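Local coordinates for putative uncharacterized protein PH0594 (Pyrococcus horikoshii, PDB 4HXF) that is an acylaminoacyl peptidase of the prolyl oligopeptidase family, a serine protease that assembles into a self-compartmentalizing hexamer, at residues E263-K268 with T277-G282; G299-M304 with Y314-A319; L230-P235 with E242-Y247; N271-F276 with L286-G291. All blocks are in the same frame, centred on the assembly; numbering follows the deposited sequence.

Interaction 1: residues E263-K268 with T277-G282. With MG (magnesium ion), chain D.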
loop_
_atom_site.group_PDB
_atom_site.type_symbol
_atom_site.label_atom_id
_atom_site.label_comp_id
_atom_site.label_asym_id
_atom_site.label_seq_id
_atom_site.Cartn_x
_atom_site.Cartn_y
_atom_site.Cartn_z
ATOM N N GLU A 263 53.712 15.593 -4.164
ATOM C CA GLU A 263 52.695 14.813 -4.872
ATOM C C GLU A 263 51.542 15.727 -5.374
ATOM O O GLU A 263 51.035 16.589 -4.619
ATOM C CB GLU A 263 52.150 13.776 -3.955
ATOM C CG GLU A 263 51.061 12.927 -4.658
ATOM C CD GLU A 263 50.788 11.613 -3.951
ATOM O OE1 GLU A 263 50.279 11.585 -2.833
ATOM O OE2 GLU A 263 51.049 10.606 -4.637
ATOM N N VAL A 264 51.061 15.485 -6.577
ATOM C CA VAL A 264 49.858 16.119 -7.153
ATOM C C VAL A 264 48.612 15.471 -6.564
ATOM O O VAL A 264 48.427 14.248 -6.506
ATOM C CB VAL A 264 49.844 16.081 -8.724
ATOM C CG1 VAL A 264 48.510 16.668 -9.290
ATOM C CG2 VAL A 264 51.065 16.800 -9.337
ATOM N N ALA A 265 47.714 16.365 -6.086
ATOM C CA ALA A 265 46.442 15.934 -5.555
ATOM C C ALA A 265 45.400 15.833 -6.693
ATOM O O ALA A 265 44.720 14.794 -6.738
ATOM C CB ALA A 265 45.927 16.869 -4.418
ATOM N N GLN A 266 45.308 16.847 -7.561
ATOM C CA GLN A 266 44.312 16.877 -8.599
ATOM C C GLN A 266 44.899 17.667 -9.694
ATOM O O GLN A 266 45.702 18.539 -9.459
ATOM C CB GLN A 266 43.032 17.540 -8.029
ATOM C CG GLN A 266 41.878 17.793 -8.935
ATOM C CD GLN A 266 40.619 18.325 -8.181
ATOM O OE1 GLN A 266 40.637 18.487 -6.921
ATOM N NE2 GLN A 266 39.520 18.601 -8.951
ATOM N N ALA A 267 44.499 17.431 -10.945
ATOM C CA ALA A 267 44.968 18.211 -12.020
ATOM C C ALA A 267 43.956 18.162 -13.244
ATOM O O ALA A 267 43.264 17.159 -13.461
ATOM C CB ALA A 267 46.398 17.727 -12.527
ATOM N N LYS A 268 43.936 19.256 -13.958
ATOM C CA LYS A 268 43.113 19.450 -15.193
ATOM C C LYS A 268 43.847 20.195 -16.242
ATOM O O LYS A 268 44.620 21.082 -15.962
ATOM C CB LYS A 268 41.745 20.178 -14.786
ATOM C CG LYS A 268 40.824 19.509 -13.854
ATOM C CD LYS A 268 39.471 20.248 -13.476
ATOM C CE LYS A 268 38.674 19.413 -12.408
ATOM N NZ LYS A 268 37.197 19.819 -12.270
ATOM N N THR A 277 46.883 20.935 -7.965
ATOM C CA THR A 277 47.157 21.131 -6.591
ATOM C C THR A 277 48.225 20.179 -6.100
ATOM O O THR A 277 48.377 19.072 -6.646
ATOM C CB THR A 277 45.905 20.883 -5.729
ATOM O OG1 THR A 277 45.210 19.684 -6.150
ATOM C CG2 THR A 277 44.912 22.122 -5.961
ATOM N N LEU A 278 48.965 20.585 -5.090
ATOM C CA LEU A 278 50.006 19.768 -4.441
ATOM C C LEU A 278 49.833 19.691 -3.004
ATOM O O LEU A 278 49.380 20.662 -2.345
ATOM C CB LEU A 278 51.400 20.443 -4.614
ATOM C CG LEU A 278 51.994 20.731 -5.987
ATOM C CD1 LEU A 278 53.334 21.526 -5.982
ATOM C CD2 LEU A 278 52.195 19.346 -6.673
ATOM N N PHE A 279 50.230 18.552 -2.457
ATOM C CA PHE A 279 50.256 18.319 -1.008
ATOM C C PHE A 279 51.575 18.892 -0.495
ATOM O O PHE A 279 52.696 18.477 -0.880
ATOM C CB PHE A 279 50.204 16.856 -0.659
ATOM C CG PHE A 279 48.949 16.153 -0.960
ATOM C CD1 PHE A 279 48.860 15.418 -2.123
ATOM C CD2 PHE A 279 47.899 16.081 -0.050
ATOM C CE1 PHE A 279 47.787 14.650 -2.450
ATOM C CE2 PHE A 279 46.765 15.339 -0.402
ATOM C CZ PHE A 279 46.699 14.652 -1.632
ATOM N N GLU A 280 51.493 19.901 0.363
ATOM C CA GLU A 280 52.675 20.624 0.822
ATOM C C GLU A 280 52.575 20.979 2.340
ATOM O O GLU A 280 51.890 21.946 2.692
ATOM C CB GLU A 280 52.884 21.929 0.074
ATOM C CG GLU A 280 53.179 21.802 -1.410
ATOM C CD GLU A 280 53.472 23.111 -2.068
ATOM O OE1 GLU A 280 52.579 23.806 -2.443
ATOM O OE2 GLU A 280 54.641 23.440 -2.158
ATOM N N GLU A 281 53.285 20.245 3.164
ATOM C CA GLU A 281 53.497 20.502 4.597
ATOM C C GLU A 281 52.246 20.974 5.308
ATOM O O GLU A 281 52.211 21.995 6.008
ATOM C CB GLU A 281 54.622 21.551 4.747
ATOM C CG GLU A 281 55.869 21.233 3.924
ATOM C CD GLU A 281 55.834 21.878 2.509
ATOM O OE1 GLU A 281 55.360 22.997 2.417
ATOM O OE2 GLU A 281 56.199 21.245 1.470
ATOM N N GLY A 282 51.199 20.205 5.099
ATOM C CA GLY A 282 49.887 20.472 5.723
ATOM C C GLY A 282 48.849 21.218 4.925
ATOM O O GLY A 282 47.699 21.216 5.318
HETATM MG MG MG D . 49.744 8.943 -4.764
HETATM O O HOH W 1 53.743 15.899 -1.375
HETATM O O HOH W 2 49.254 9.215 -2.771
HETATM O O HOH W 3 42.746 19.439 -4.999
HETATM O O HOH W 4 51.311 7.697 -4.237
HETATM O O HOH W 5 48.537 7.150 -4.873
HETATM O O HOH W 6 48.069 10.226 -5.308
#
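E263 and F279 run side by side, the carboxylate plane turned 57° from the ring, with OE1 of E263 4.0 Å from CE1 of F279. The E263 chain is extended, CG trans to the backbone N (chi1 180°), carrying OE2 to the magnesium ion at 2.1 Å. OE1 takes a hydrogen bond from N419 and another from a metal-bound water, so both carboxylate oxygens are tied down. The F279 ring also reaches A265 obliquely, CB of A265 lying 3.5 Å from CE1. V264 and L278 form a non-hydrogen-bonded pair, their side chains on one face and T277 on the other; CG2 of V264 is 3.9 Å from CD2 of L278. The strands are antiparallel (166°): F279 N bonds E263 O at 3.0 Å, whereas A265 N reaches T277 O at 2.8 Å from above the carbonyl plane. Pairing is irregular at A265, since Q266 O also bonds T277, through its N. A water joins T277 OG1 to Q266 OE1. This hairpin of strands 264-270 and 273-280 opens a four-stranded blade of the beta-propeller. Beyond it lies strand 283-289; 302-308 of the next sheet packs on T277 and Q266, and 219-224 of the preceding one on A267 and K268.

Interaction 2: residues G299-M304 with Y314-A319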
loop_
_atom_site.group_PDB
_atom_site.type_symbol
_atom_site.label_atom_id
_atom_site.label_comp_id
_atom_site.label_asym_id
_atom_site.label_seq_id
_atom_site.Cartn_x
_atom_site.Cartn_y
_atom_site.Cartn_z
ATOM N N GLY A 299 48.513 28.754 0.846
ATOM C CA GLY A 299 48.383 29.315 2.229
ATOM C C GLY A 299 48.085 28.183 3.178
ATOM O O GLY A 299 48.248 26.969 2.864
ATOM N N LYS A 300 47.637 28.577 4.377
ATOM C CA LYS A 300 47.231 27.597 5.407
ATOM C C LYS A 300 45.823 27.122 5.109
ATOM O O LYS A 300 44.826 27.519 5.764
ATOM C CB LYS A 300 47.329 28.247 6.798
ATOM C CG LYS A 300 48.751 28.586 7.197
ATOM C CD LYS A 300 48.710 29.102 8.650
ATOM C CE LYS A 300 50.011 28.891 9.460
ATOM N NZ LYS A 300 49.730 28.534 10.954
ATOM N N HIS A 301 45.695 26.248 4.094
ATOM C CA HIS A 301 44.373 25.857 3.583
ATOM C C HIS A 301 44.485 24.586 2.783
ATOM O O HIS A 301 45.598 24.138 2.477
ATOM C CB HIS A 301 43.749 26.970 2.735
ATOM C CG HIS A 301 44.527 27.353 1.497
ATOM N ND1 HIS A 301 44.633 28.661 1.083
ATOM C CD2 HIS A 301 45.138 26.584 0.509
ATOM C CE1 HIS A 301 45.330 28.677 -0.070
ATOM N NE2 HIS A 301 45.643 27.389 -0.414
ATOM N N TRP A 302 43.345 24.016 2.469
ATOM C CA TRP A 302 43.230 22.886 1.480
ATOM C C TRP A 302 42.332 23.276 0.370
ATOM O O TRP A 302 41.147 23.581 0.608
ATOM C CB TRP A 302 42.667 21.640 2.116
ATOM C CG TRP A 302 43.653 20.743 2.814
ATOM C CD1 TRP A 302 44.645 21.156 3.650
ATOM C CD2 TRP A 302 43.737 19.268 2.827
ATOM N NE1 TRP A 302 45.336 20.093 4.178
ATOM C CE2 TRP A 302 44.817 18.932 3.712
ATOM C CE3 TRP A 302 43.045 18.264 2.189
ATOM C CZ2 TRP A 302 45.196 17.633 3.969
ATOM C CZ3 TRP A 302 43.439 16.930 2.456
ATOM C CH2 TRP A 302 44.509 16.644 3.289
ATOM N N ILE A 303 42.876 23.319 -0.828
ATOM C CA ILE A 303 42.103 23.486 -2.099
ATOM C C ILE A 303 41.466 22.150 -2.460
ATOM O O ILE A 303 42.205 21.226 -2.902
ATOM C CB ILE A 303 42.907 24.108 -3.246
ATOM C CG1 ILE A 303 43.564 25.431 -2.848
ATOM C CG2 ILE A 303 42.002 24.253 -4.523
ATOM C CD1 ILE A 303 42.643 26.544 -2.283
ATOM N N MET A 304 40.160 21.995 -2.191
ATOM C CA MET A 304 39.475 20.789 -2.273
ATOM C C MET A 304 38.979 20.410 -3.655
ATOM O O MET A 304 38.711 19.234 -3.920
ATOM C CB MET A 304 38.284 20.866 -1.327
ATOM C CG MET A 304 38.695 20.973 0.097
ATOM S SD MET A 304 39.688 19.575 0.650
ATOM C CE MET A 304 38.651 18.155 0.541
ATOM N N TYR A 314 37.625 27.798 -7.421
ATOM C CA TYR A 314 38.070 26.720 -6.550
ATOM C C TYR A 314 37.404 26.778 -5.207
ATOM O O TYR A 314 36.972 27.797 -4.718
ATOM C CB TYR A 314 39.611 26.787 -6.423
ATOM C CG TYR A 314 40.221 28.079 -5.980
ATOM C CD1 TYR A 314 40.619 29.027 -6.931
ATOM C CD2 TYR A 314 40.442 28.374 -4.626
ATOM C CE1 TYR A 314 41.187 30.207 -6.564
ATOM C CE2 TYR A 314 41.046 29.578 -4.223
ATOM C CZ TYR A 314 41.468 30.469 -5.222
ATOM O OH TYR A 314 42.050 31.627 -4.863
ATOM N N LEU A 315 37.387 25.619 -4.585
ATOM C CA LEU A 315 36.851 25.494 -3.209
ATOM C C LEU A 315 38.046 25.452 -2.247
ATOM O O LEU A 315 38.950 24.627 -2.440
ATOM C CB LEU A 315 36.105 24.166 -3.083
ATOM C CG LEU A 315 34.741 23.966 -3.703
ATOM C CD1 LEU A 315 34.159 22.583 -3.589
ATOM C CD2 LEU A 315 33.722 25.005 -3.104
ATOM N N LYS A 316 38.035 26.315 -1.220
ATOM C CA LYS A 316 39.114 26.411 -0.243
ATOM C C LYS A 316 38.493 26.098 1.143
ATOM O O LYS A 316 37.462 26.721 1.521
ATOM C CB LYS A 316 39.733 27.766 -0.258
ATOM C CG LYS A 316 40.852 27.912 0.853
ATOM C CD LYS A 316 41.011 29.298 1.404
ATOM C CE LYS A 316 41.340 30.344 0.363
ATOM N NZ LYS A 316 41.650 31.681 0.982
ATOM N N GLU A 317 39.053 25.100 1.826
ATOM C CA GLU A 317 38.737 24.805 3.201
ATOM C C GLU A 317 39.928 25.241 4.069
ATOM O O GLU A 317 41.051 25.228 3.602
ATOM C CB GLU A 317 38.482 23.318 3.284
ATOM C CG GLU A 317 38.187 22.725 4.585
ATOM C CD GLU A 317 37.569 21.380 4.442
ATOM O OE1 GLU A 317 37.982 20.512 5.179
ATOM O OE2 GLU A 317 36.652 21.152 3.608
ATOM N N THR A 318 39.694 25.528 5.354
ATOM C CA THR A 318 40.723 25.885 6.312
ATOM C C THR A 318 40.500 25.072 7.613
ATOM O O THR A 318 39.561 24.289 7.686
ATOM C CB THR A 318 40.708 27.385 6.639
ATOM O OG1 THR A 318 39.483 27.637 7.376
ATOM C CG2 THR A 318 40.744 28.216 5.309
ATOM N N ALA A 319 41.432 25.175 8.587
ATOM C CA ALA A 319 41.310 24.462 9.858
ATOM C C ALA A 319 40.015 24.836 10.579
ATOM O O ALA A 319 39.506 23.990 11.306
ATOM C CB ALA A 319 42.465 24.749 10.791
HETATM O O HOH W 7 43.782 27.007 8.373
HETATM O O HOH W 8 44.105 31.065 2.175
#
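Antiparallel pairing within a beta hairpin joins W302-M304 to L315-E317, at the first two strands, 302-308 and 312-317, of a four-stranded sheet in the beta-propeller part of the chain; towards H301 and T318, and at Y314, the segments meet through side chains. W302 and E317 form a hydrogen-bonded pair: W302 N meets E317 O at 2.8 Å and E317 N returns to W302 O at 2.9 Å, both N-H groups pointing almost straight at their acceptors. M304 N to L315 O, bent to 146°, continues the ladder. On the face of I303 and K316, the CD1 methyl of I303 touches CD2 of Y314 and CB of K316, each at 3.7 Å. H301 and K316 cross at about a right angle, CG of K316 lying 3.6 Å from CB of H301. With chi1 at 61°, the imidazole lies between its own backbone N and carbonyl carbon; a water in the ring plane bridges ND1 to K316 NZ, while NE2 bonds A297 O. NZ also forms a salt bridge with E332. On the opposite face, CG of M304 comes within 4.0 Å of CB of E317, whose OE1 accepts from F396 N. Strand 283-289 of the preceding sheet meets H301, I303 and Y314; strand 324-328 follows 312-317 in its own sheet, and L315 touches L17 and P20 of strand 16-23.

Interaction 3: residues L230-P235 with E242-Y247. With MG (magnesium ion), chain D.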
loop_
_atom_site.group_PDB
_atom_site.type_symbol
_atom_site.label_atom_id
_atom_site.label_comp_id
_atom_site.label_asym_id
_atom_site.label_seq_id
_atom_site.Cartn_x
_atom_site.Cartn_y
_atom_site.Cartn_z
ATOM N N LEU A 230 46.402 14.391 -20.486
ATOM C CA LEU A 230 47.037 14.539 -19.182
ATOM C C LEU A 230 47.029 13.223 -18.432
ATOM O O LEU A 230 45.989 12.566 -18.285
ATOM C CB LEU A 230 46.222 15.598 -18.402
ATOM C CG LEU A 230 46.846 16.140 -17.111
ATOM C CD1 LEU A 230 48.197 16.908 -17.255
ATOM C CD2 LEU A 230 45.784 16.985 -16.316
ATOM N N LEU A 231 48.206 12.839 -17.989
ATOM C CA LEU A 231 48.472 11.568 -17.365
ATOM C C LEU A 231 48.869 11.807 -15.898
ATOM O O LEU A 231 49.604 12.783 -15.608
ATOM C CB LEU A 231 49.610 10.835 -18.124
ATOM C CG LEU A 231 49.363 10.472 -19.617
ATOM C CD1 LEU A 231 50.707 10.017 -20.276
ATOM C CD2 LEU A 231 48.285 9.376 -19.734
ATOM N N TYR A 232 48.457 10.883 -15.074
ATOM C CA TYR A 232 48.650 10.975 -13.618
ATOM C C TYR A 232 49.313 9.780 -13.083
ATOM O O TYR A 232 48.770 8.667 -13.224
ATOM C CB TYR A 232 47.277 11.150 -12.939
ATOM C CG TYR A 232 47.394 11.375 -11.434
ATOM C CD1 TYR A 232 47.592 12.664 -10.872
ATOM C CD2 TYR A 232 47.240 10.305 -10.580
ATOM C CE1 TYR A 232 47.703 12.830 -9.495
ATOM C CE2 TYR A 232 47.293 10.454 -9.227
ATOM C CZ TYR A 232 47.536 11.733 -8.682
ATOM O OH TYR A 232 47.574 11.884 -7.285
ATOM N N GLY A 233 50.529 9.976 -12.475
ATOM C CA GLY A 233 51.242 8.889 -11.881
ATOM C C GLY A 233 52.708 9.068 -12.177
ATOM O O GLY A 233 53.228 10.125 -11.969
ATOM N N LYS A 234 53.344 7.985 -12.606
ATOM C CA LYS A 234 54.752 7.989 -13.080
ATOM C C LYS A 234 54.864 7.056 -14.272
ATOM O O LYS A 234 54.041 6.135 -14.410
ATOM C CB LYS A 234 55.708 7.526 -12.008
ATOM C CG LYS A 234 55.692 8.338 -10.709
ATOM C CD LYS A 234 56.331 9.665 -10.826
ATOM C CE LYS A 234 57.810 9.583 -11.183
ATOM N NZ LYS A 234 58.602 9.165 -10.024
ATOM N N PRO A 235 55.963 7.187 -15.112
ATOM C CA PRO A 235 56.071 6.127 -16.143
ATOM C C PRO A 235 56.224 4.761 -15.514
ATOM O O PRO A 235 55.669 3.769 -16.021
ATOM C CB PRO A 235 57.385 6.503 -16.944
ATOM C CG PRO A 235 57.322 8.007 -16.955
ATOM C CD PRO A 235 56.769 8.365 -15.531
ATOM N N GLU A 242 55.141 6.160 -3.927
ATOM C CA GLU A 242 55.875 7.235 -4.611
ATOM C C GLU A 242 54.938 8.371 -4.958
ATOM O O GLU A 242 53.750 8.105 -5.211
ATOM C CB GLU A 242 56.616 6.714 -5.876
ATOM C CG GLU A 242 57.816 5.871 -5.625
ATOM C CD GLU A 242 58.244 5.284 -7.006
ATOM O OE1 GLU A 242 58.380 6.066 -7.989
ATOM O OE2 GLU A 242 58.637 4.185 -6.979
ATOM N N HIS A 243 55.455 9.609 -5.015
ATOM C CA HIS A 243 54.646 10.724 -5.349
ATOM C C HIS A 243 54.113 10.598 -6.739
ATOM O O HIS A 243 54.939 10.569 -7.686
ATOM C CB HIS A 243 55.424 12.010 -5.173
ATOM C CG HIS A 243 55.626 12.476 -3.717
ATOM N ND1 HIS A 243 54.892 12.002 -2.626
ATOM C CD2 HIS A 243 56.522 13.393 -3.213
ATOM C CE1 HIS A 243 55.286 12.678 -1.529
ATOM N NE2 HIS A 243 56.280 13.539 -1.878
ATOM N N ASP A 244 52.807 10.678 -6.888
ATOM C CA ASP A 244 52.200 10.873 -8.233
ATOM C C ASP A 244 52.424 12.201 -8.807
ATOM O O ASP A 244 52.338 13.230 -8.120
ATOM C CB ASP A 244 50.731 10.571 -8.181
ATOM C CG ASP A 244 50.490 9.107 -7.941
ATOM O OD1 ASP A 244 50.853 8.275 -8.756
ATOM O OD2 ASP A 244 50.129 8.692 -6.824
ATOM N N LYS A 245 52.838 12.189 -10.058
ATOM C CA LYS A 245 53.081 13.397 -10.809
ATOM C C LYS A 245 52.138 13.494 -12.032
ATOM O O LYS A 245 51.206 12.762 -12.196
ATOM C CB LYS A 245 54.527 13.411 -11.312
ATOM C CG LYS A 245 55.620 13.228 -10.260
ATOM C CD LYS A 245 55.646 14.316 -9.151
ATOM C CE LYS A 245 56.863 14.095 -8.183
ATOM N NZ LYS A 245 58.227 14.445 -8.757
ATOM N N ILE A 246 52.291 14.511 -12.814
ATOM C CA ILE A 246 51.484 14.697 -14.033
ATOM C C ILE A 246 52.421 14.938 -15.263
ATOM O O ILE A 246 53.524 15.529 -15.174
ATOM C CB ILE A 246 50.456 15.863 -13.890
ATOM C CG1 ILE A 246 51.180 17.131 -13.488
ATOM C CG2 ILE A 246 49.304 15.372 -13.015
ATOM C CD1 ILE A 246 50.211 18.287 -13.198
ATOM N N TYR A 247 51.953 14.485 -16.415
ATOM C CA TYR A 247 52.634 14.478 -17.674
ATOM C C TYR A 247 51.650 14.843 -18.789
ATOM O O TYR A 247 50.443 14.516 -18.691
ATOM C CB TYR A 247 53.162 13.083 -18.020
ATOM C CG TYR A 247 54.046 12.501 -16.975
ATOM C CD1 TYR A 247 55.390 12.607 -17.102
ATOM C CD2 TYR A 247 53.540 11.873 -15.881
ATOM C CE1 TYR A 247 56.226 12.137 -16.095
ATOM C CE2 TYR A 247 54.319 11.376 -14.913
ATOM C CZ TYR A 247 55.682 11.546 -15.003
ATOM O OH TYR A 247 56.461 11.055 -13.985
HETATM MG MG MG D . 49.744 8.943 -4.764
HETATM O O HOH W 9 48.749 6.945 -10.723
HETATM O O HOH W 6 48.069 10.226 -5.308
HETATM O O HOH W 10 57.658 10.520 -7.821
HETATM O O HOH W 11 59.089 6.177 -10.323
HETATM O O HOH W 4 51.311 7.697 -4.237
HETATM O O HOH W 2 49.254 9.215 -2.771
HETATM O O HOH W 5 48.537 7.150 -4.873
#
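D244 meets Y232 from its first side-chain carbon onward: CB lies 3.4 Å from CZ of Y232, an oblique approach, and the two side chains cross at about a right angle. CG lies anti to the carbonyl carbon (chi1 -68°), bringing it 3.7 Å from CE2 of Y232 and carrying the carboxylate, 24° from the ring plane, to the metal. The oxygens then part. OD1 sits 3.2 Å from CA of G233 and forms a salt bridge with K237; OD2 binds the magnesium ion at 2.1 Å. The Y232 hydroxyl receives a hydrogen bond from a metal-bound water, a second-shell tie, and also bonds V264 O. Along the strands, G233 and K245 exchange two backbone bonds, as do L231 and Y247. The Y247 ring turns its edge to G233 O, and its OH reaches 3.1 Å from CD of P235. A water links K234 NZ to H243 O. Such a segment linking antiparallel strands in a beta-propeller blade thus builds half of a two-carboxylate magnesium site, E263 supplying the rest.

Interaction 4: residues N271-F276 with L286-G291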
loop_
_atom_site.group_PDB
_atom_site.type_symbol
_atom_site.label_atom_id
_atom_site.label_comp_id
_atom_site.label_asym_id
_atom_site.label_seq_id
_atom_site.Cartn_x
_atom_site.Cartn_y
_atom_site.Cartn_z
ATOM N N ASN A 271 43.008 24.202 -22.620
ATOM C CA ASN A 271 43.741 25.058 -23.562
ATOM C C ASN A 271 45.226 24.960 -23.390
ATOM O O ASN A 271 45.877 25.999 -23.283
ATOM C CB ASN A 271 43.333 26.531 -23.364
ATOM N N GLY A 272 45.780 23.734 -23.298
ATOM C CA GLY A 272 47.237 23.574 -23.108
ATOM C C GLY A 272 47.851 24.072 -21.783
ATOM O O GLY A 272 49.093 23.799 -21.540
ATOM N N LYS A 273 47.012 24.704 -20.896
ATOM C CA LYS A 273 47.467 25.060 -19.488
ATOM C C LYS A 273 46.971 23.994 -18.552
ATOM O O LYS A 273 45.891 23.479 -18.728
ATOM C CB LYS A 273 46.904 26.394 -19.010
ATOM C CG LYS A 273 47.060 27.528 -20.004
ATOM C CD LYS A 273 46.624 28.848 -19.351
ATOM C CE LYS A 273 46.833 30.021 -20.345
ATOM N NZ LYS A 273 47.407 31.254 -19.728
ATOM N N VAL A 274 47.788 23.718 -17.549
ATOM C CA VAL A 274 47.421 22.735 -16.549
ATOM C C VAL A 274 47.271 23.424 -15.192
ATOM O O VAL A 274 48.172 24.133 -14.669
ATOM C CB VAL A 274 48.488 21.650 -16.443
ATOM C CG1 VAL A 274 48.159 20.590 -15.328
ATOM C CG2 VAL A 274 48.664 20.951 -17.817
ATOM N N TYR A 275 46.158 23.120 -14.589
ATOM C CA TYR A 275 45.909 23.606 -13.216
ATOM C C TYR A 275 46.005 22.399 -12.311
ATOM O O TYR A 275 45.482 21.355 -12.632
ATOM C CB TYR A 275 44.471 24.174 -13.118
ATOM C CG TYR A 275 44.348 25.472 -13.925
ATOM C CD1 TYR A 275 44.030 25.433 -15.232
ATOM C CD2 TYR A 275 44.596 26.632 -13.339
ATOM C CE1 TYR A 275 43.933 26.613 -15.967
ATOM C CE2 TYR A 275 44.459 27.853 -14.043
ATOM C CZ TYR A 275 44.084 27.788 -15.350
ATOM O OH TYR A 275 44.002 28.986 -16.149
ATOM N N PHE A 276 46.662 22.572 -11.163
ATOM C CA PHE A 276 46.889 21.424 -10.324
ATOM C C PHE A 276 47.130 21.851 -8.868
ATOM O O PHE A 276 47.574 22.946 -8.612
ATOM C CB PHE A 276 48.097 20.641 -10.873
ATOM C CG PHE A 276 49.413 21.325 -10.753
ATOM C CD1 PHE A 276 49.849 22.138 -11.795
ATOM C CD2 PHE A 276 50.245 21.100 -9.675
ATOM C CE1 PHE A 276 51.064 22.745 -11.699
ATOM C CE2 PHE A 276 51.478 21.715 -9.614
ATOM C CZ PHE A 276 51.893 22.552 -10.636
ATOM N N LEU A 286 47.106 25.370 -4.807
ATOM C CA LEU A 286 46.771 25.487 -6.260
ATOM C C LEU A 286 47.790 26.287 -7.058
ATOM O O LEU A 286 48.240 27.383 -6.678
ATOM C CB LEU A 286 45.370 26.163 -6.433
ATOM C CG LEU A 286 44.839 26.304 -7.882
ATOM C CD1 LEU A 286 44.637 24.891 -8.536
ATOM C CD2 LEU A 286 43.475 27.005 -7.816
ATOM N N TYR A 287 48.195 25.657 -8.161
ATOM C CA TYR A 287 49.145 26.176 -9.121
ATOM C C TYR A 287 48.579 26.040 -10.531
ATOM O O TYR A 287 47.634 25.320 -10.770
ATOM C CB TYR A 287 50.448 25.329 -9.054
ATOM C CG TYR A 287 51.152 25.410 -7.725
ATOM C CD1 TYR A 287 50.834 24.561 -6.719
ATOM C CD2 TYR A 287 52.059 26.406 -7.433
ATOM C CE1 TYR A 287 51.465 24.659 -5.491
ATOM C CE2 TYR A 287 52.662 26.558 -6.168
ATOM C CZ TYR A 287 52.365 25.618 -5.207
ATOM O OH TYR A 287 52.988 25.743 -3.999
ATOM N N LEU A 288 49.265 26.744 -11.436
ATOM C CA LEU A 288 49.079 26.670 -12.873
ATOM C C LEU A 288 50.442 26.336 -13.515
ATOM O O LEU A 288 51.464 26.812 -13.063
ATOM C CB LEU A 288 48.606 28.084 -13.398
ATOM C CG LEU A 288 49.060 28.545 -14.809
ATOM C CD1 LEU A 288 48.152 27.776 -15.759
ATOM C CD2 LEU A 288 48.962 30.009 -15.097
ATOM N N TRP A 289 50.421 25.549 -14.582
ATOM C CA TRP A 289 51.594 25.418 -15.473
ATOM C C TRP A 289 51.206 25.904 -16.800
ATOM O O TRP A 289 50.278 25.463 -17.401
ATOM C CB TRP A 289 52.131 23.978 -15.480
ATOM C CG TRP A 289 53.305 23.803 -16.391
ATOM C CD1 TRP A 289 54.640 23.811 -16.057
ATOM C CD2 TRP A 289 53.255 23.430 -17.765
ATOM N NE1 TRP A 289 55.408 23.497 -17.146
ATOM C CE2 TRP A 289 54.640 23.299 -18.202
ATOM C CE3 TRP A 289 52.247 23.255 -18.669
ATOM C CZ2 TRP A 289 54.966 23.000 -19.516
ATOM C CZ3 TRP A 289 52.576 22.952 -19.986
ATOM C CH2 TRP A 289 53.906 22.829 -20.394
ATOM N N ASP A 290 52.005 26.855 -17.303
ATOM C CA ASP A 290 51.737 27.455 -18.657
ATOM C C ASP A 290 53.053 27.492 -19.422
ATOM O O ASP A 290 53.234 28.317 -20.323
ATOM C CB ASP A 290 51.198 28.871 -18.550
ATOM C CG ASP A 290 52.179 29.830 -17.836
ATOM O OD1 ASP A 290 53.356 29.470 -17.529
ATOM O OD2 ASP A 290 51.749 30.980 -17.538
ATOM N N GLY A 291 53.935 26.572 -19.065
ATOM C CA GLY A 291 55.323 26.565 -19.501
ATOM C C GLY A 291 56.244 26.699 -18.314
ATOM O O GLY A 291 57.368 26.223 -18.320
HETATM O O HOH W 12 49.172 31.947 -17.909
#
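F276 lays one ring face against Y287: CB of Y287 stands over that face, 3.8 Å from the ring centroid, a CH-pi contact. The F276 torsion, chi1 68°, turns the ring back over its own backbone, where it extends across the strand pair to Y287 CB and, through CE1, to CB of W289 at 4.1 Å. The planes of the two rings are nearly parallel (24°) but displaced, centroids 5.7 Å apart, with little stacking. The Y287 hydroxyl hydrogen-bonds OE1 of E280. On the other face of the sheet, Y275 and L288 lie side by side, and the CD1 methyl of L288 sits over the Y275 ring, 4.2 Å from its centroid. Strands 273-280 and 283-289 form a hairpin at the centre of a four-stranded antiparallel sheet, a blade of the beta-propeller. Paired backbone bonds link V274 with W289 and F276 with Y287, the shortest being W289 N to V274 O at 2.7 Å. W289 has its indole trans to the backbone N (chi1 179°), which brings CZ3 to 3.9 Å from G272 O, at the ring edge. At the strand ends, a water joins K273 NZ to D290 OD2.

How the interactions relate
Along the chain, interaction 3 closes first, interactions 1 and 4 alternate, and interaction 2 follows, matching three successive four-stranded antiparallel sheets of the propeller. Interactions 1 and 4 share strand 273-280, their centres about 13 Å apart, and together pair three neighbouring strands of the middle sheet. Interaction 3, in the preceding sheet, lies about 12 Å from interaction 1, centre to centre, and both supply a carboxylate to one magnesium ion, which ties the segments leading into neighbouring blades. Interaction 3 also packs on interaction 4 through I246 against V274 and F276. Interaction 2, in the following sheet, meets interaction 1 through W302 and G282 and interaction 4 through Y314 and L286. Interactions 2 and 3 do not touch.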